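Local coordinates for putative carbohydrate-active enzyme (Uncultured organism, PDB 5WH8), which probably hydrolyses O-glycosidic bonds as a cellulase, this chain being the glycoside hydrolase family 5 catalytic part of a longer, probably secreted, protein, at residues W129-M132 with S133-K137. Numbering follows the deposited sequence.
Sequences WDYM and SAKHK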
ATOM      1  N   TRP A 129      -4.451  -7.000  14.235  1.00 10.67           N
ATOM      2  CA  TRP A 129      -4.889  -7.711  13.058  1.00 10.69           C
ATOM      3  C   TRP A 129      -6.108  -8.580  13.349  1.00 10.72           C
ATOM      4  O   TRP A 129      -6.943  -8.771  12.466  1.00 12.71           O
ATOM      5  CB  TRP A 129      -3.737  -8.528  12.466  1.00 11.26           C
ATOM      6  CG  TRP A 129      -2.818  -7.640  11.640  1.00 12.72           C
ATOM      7  CD1 TRP A 129      -1.479  -7.404  11.835  1.00 12.67           C
ATOM      8  CD2 TRP A 129      -3.202  -6.844  10.500  1.00 10.33           C
ATOM      9  NE1 TRP A 129      -1.015  -6.529  10.874  1.00 12.03           N
ATOM     10  CE2 TRP A 129      -2.055  -6.165  10.056  1.00  9.94           C
ATOM     11  CE3 TRP A 129      -4.409  -6.641   9.825  1.00 12.79           C
ATOM     12  CZ2 TRP A 129      -2.075  -5.304   8.923  1.00 10.12           C
ATOM     13  CZ3 TRP A 129      -4.441  -5.786   8.732  1.00 10.85           C
ATOM     14  CH2 TRP A 129      -3.274  -5.113   8.297  1.00 12.71           C
ATOM     15  N   ASP A 130      -6.249  -9.061  14.591  1.00 11.43           N
ATOM     16  CA  ASP A 130      -7.472  -9.766  15.021  1.00 12.22           C
ATOM     17  C   ASP A 130      -8.671  -8.827  14.877  1.00 12.62           C
ATOM     18  O   ASP A 130      -9.680  -9.177  14.250  1.00 14.51           O
ATOM     19  CB  ASP A 130      -7.313 -10.238  16.478  1.00 15.57           C
ATOM     20  CG  ASP A 130      -8.321 -11.324  16.901  1.00 19.12           C
ATOM     21  OD1 ASP A 130      -9.010 -11.941  16.084  1.00 17.18           O
ATOM     22  OD2 ASP A 130      -8.406 -11.571  18.120  1.00 28.43           O
ATOM     23  N   TYR A 131      -8.544  -7.630  15.433  1.00 13.46           N
ATOM     24  CA  TYR A 131      -9.597  -6.634  15.323  1.00 12.81           C
ATOM     25  C   TYR A 131      -9.890  -6.260  13.864  1.00 13.82           C
ATOM     26  O   TYR A 131     -11.048  -6.278  13.436  1.00 13.48           O
ATOM     27  CB  TYR A 131      -9.269  -5.366  16.107  1.00 13.45           C
ATOM     28  CG  TYR A 131     -10.328  -4.322  15.858  1.00 14.46           C
ATOM     29  CD1 TYR A 131     -11.551  -4.390  16.515  1.00 20.55           C
ATOM     30  CD2 TYR A 131     -10.153  -3.326  14.903  1.00 13.44           C
ATOM     31  CE1 TYR A 131     -12.560  -3.471  16.258  1.00 20.39           C
ATOM     32  CE2 TYR A 131     -11.150  -2.406  14.638  1.00 12.94           C
ATOM     33  CZ  TYR A 131     -12.357  -2.482  15.322  1.00 17.64           C
ATOM     34  OH  TYR A 131     -13.373  -1.580  15.091  1.00 16.92           O
ATOM     35  N   MET A 132      -8.864  -5.907  13.092  1.00 13.59           N
ATOM     36  CA  MET A 132      -9.127  -5.371  11.757  1.00 13.52           C
ATOM     37  C   MET A 132      -9.763  -6.394  10.822  1.00 10.98           C
ATOM     38  O   MET A 132     -10.640  -6.061  10.017  1.00 13.19           O
ATOM     39  CB  MET A 132      -7.838  -4.812  11.125  1.00 12.74           C
ATOM     40  CG  MET A 132      -7.410  -3.475  11.739  1.00 12.43           C
ATOM     41  SD  MET A 132      -8.606  -2.147  11.375  1.00 12.90           S
ATOM     42  CE  MET A 132      -8.169  -0.932  12.587  1.00 10.86           C
ATOM     43  N   SER A 133      -9.330  -7.647  10.926  1.00 12.63           N
ATOM     44  CA  SER A 133      -9.865  -8.689  10.062  1.00 11.46           C
ATOM     45  C   SER A 133     -11.296  -9.054  10.451  1.00 13.20           C
ATOM     46  O   SER A 133     -12.107  -9.315   9.571  1.00 15.70           O
ATOM     47  CB  SER A 133      -8.951  -9.935  10.067  1.00 14.77           C
ATOM     48  OG  SER A 133      -8.724 -10.460  11.371  1.00 14.62           O
ATOM     49  N   ALA A 134     -11.612  -9.041  11.745  1.00 13.80           N
ATOM     50  CA  ALA A 134     -13.002  -9.242  12.176  1.00 13.48           C
ATOM     51  C   ALA A 134     -13.894  -8.064  11.736  1.00 16.29           C
ATOM     52  O   ALA A 134     -14.984  -8.255  11.222  1.00 16.31           O
ATOM     53  CB  ALA A 134     -13.075  -9.418  13.682  1.00 14.15           C
ATOM     54  N   LYS A 135     -13.410  -6.843  11.914  1.00 12.41           N
ATOM     55  CA  LYS A 135     -14.198  -5.651  11.598  1.00 12.37           C
ATOM     56  C   LYS A 135     -14.446  -5.508  10.107  1.00 15.04           C
ATOM     57  O   LYS A 135     -15.529  -5.084   9.696  1.00 16.07           O
ATOM     58  CB  LYS A 135     -13.498  -4.403  12.136  1.00 13.16           C
ATOM     59  CG  LYS A 135     -14.224  -3.078  11.916  1.00 16.13           C
ATOM     60  CD  LYS A 135     -15.530  -3.006  12.712  1.00 19.99           C
ATOM     61  CE  LYS A 135     -16.063  -1.576  12.783  1.00 36.27           C
ATOM     62  NZ  LYS A 135     -16.357  -1.026  11.437  1.00 51.98           N
ATOM     63  N   HIS A 136     -13.454  -5.877   9.298  1.00 12.97           N
ATOM     64  CA  HIS A 136     -13.527  -5.603   7.859  1.00 10.86           C
ATOM     65  C   HIS A 136     -13.704  -6.850   7.003  1.00 13.61           C
ATOM     66  O   HIS A 136     -13.528  -6.794   5.791  1.00 13.02           O
ATOM     67  CB  HIS A 136     -12.282  -4.802   7.439  1.00 12.47           C
ATOM     68  CG  HIS A 136     -12.223  -3.473   8.114  1.00 10.17           C
ATOM     69  ND1 HIS A 136     -13.146  -2.472   7.862  1.00 13.44           N
ATOM     70  CD2 HIS A 136     -11.421  -3.006   9.093  1.00 13.15           C
ATOM     71  CE1 HIS A 136     -12.890  -1.439   8.646  1.00 13.58           C
ATOM     72  NE2 HIS A 136     -11.850  -1.743   9.406  1.00 15.00           N
ATOM     73  N   LYS A 137     -14.127  -7.956   7.627  1.00 12.74           N
ATOM     74  CA  LYS A 137     -14.401  -9.192   6.880  1.00 14.00           C
ATOM     75  C   LYS A 137     -15.280  -8.968   5.656  1.00 13.81           C
ATOM     76  O   LYS A 137     -15.024  -9.517   4.574  1.00 15.73           O
ATOM     77  CB  LYS A 137     -15.090 -10.241   7.787  1.00 15.91           C
ATOM     78  CG  LYS A 137     -15.609 -11.469   7.009  1.00 20.36           C
ATOM     79  CD  LYS A 137     -16.431 -12.428   7.877  1.00 29.17           C
ATOM     80  CE  LYS A 137     -16.894 -13.643   7.055  1.00 36.04           C
ATOM     81  NZ  LYS A 137     -17.868 -14.503   7.780  1.00 47.92           N
TER
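Lys135 lies along Tyr131 one helical turn on, the two side chains pointing the same way. Its CB sits over one face of the tyrosine ring, 4.2 Å from the ring centroid and 24° off the normal, which meets the geometry of a CH-pi contact. Both side chains start with CG anti to the backbone N, and a bend at chi2 of the lysine then carries its chain past the phenol, with Lys135 CD 3.5 Å from Tyr131 OH. That hydroxyl is hydrogen-bonded to Asp91 of helix 83-100.

Met132 and His136 also run side by side in one direction. Here the sulfur meets the imidazole at its edge: Met132 SD is 3.7 Å from His136 CD2, and its direction from the ring centroid is 84° off the normal. A bend at chi2 turns the thioether to that rim. The ring's rotation is fixed by hydrogen bonds at both nitrogens, ND1 with Asp139 and NE2 with Asp91, so Asp91 ties both aromatic residues to the neighbouring helix.

The contact lies at the C-terminal end of helix 122-135, which links barrel strands 103-109 and 142-145 as the crossover of a beta-alpha-beta unit in the (beta/alpha)8 TIM barrel. His136 is the first residue to leave helical backbone angles, yet its N still bonds to Met132 O at 2.9 Å, with an N-H...O angle of 141°, less straight than the three backbone bonds before it.

On the side that packs against helix 157-172, Ser133 OG donates to Trp129 O at 2.7 Å, a little out of the carbonyl plane. The same oxygen accepts Ser133 N at 3.1 Å, so two donors from one residue grip it. Asn174 also hydrogen-bonds to Ser133 OG and to Asp130 OD1, the latter salt-bridged to Lys173.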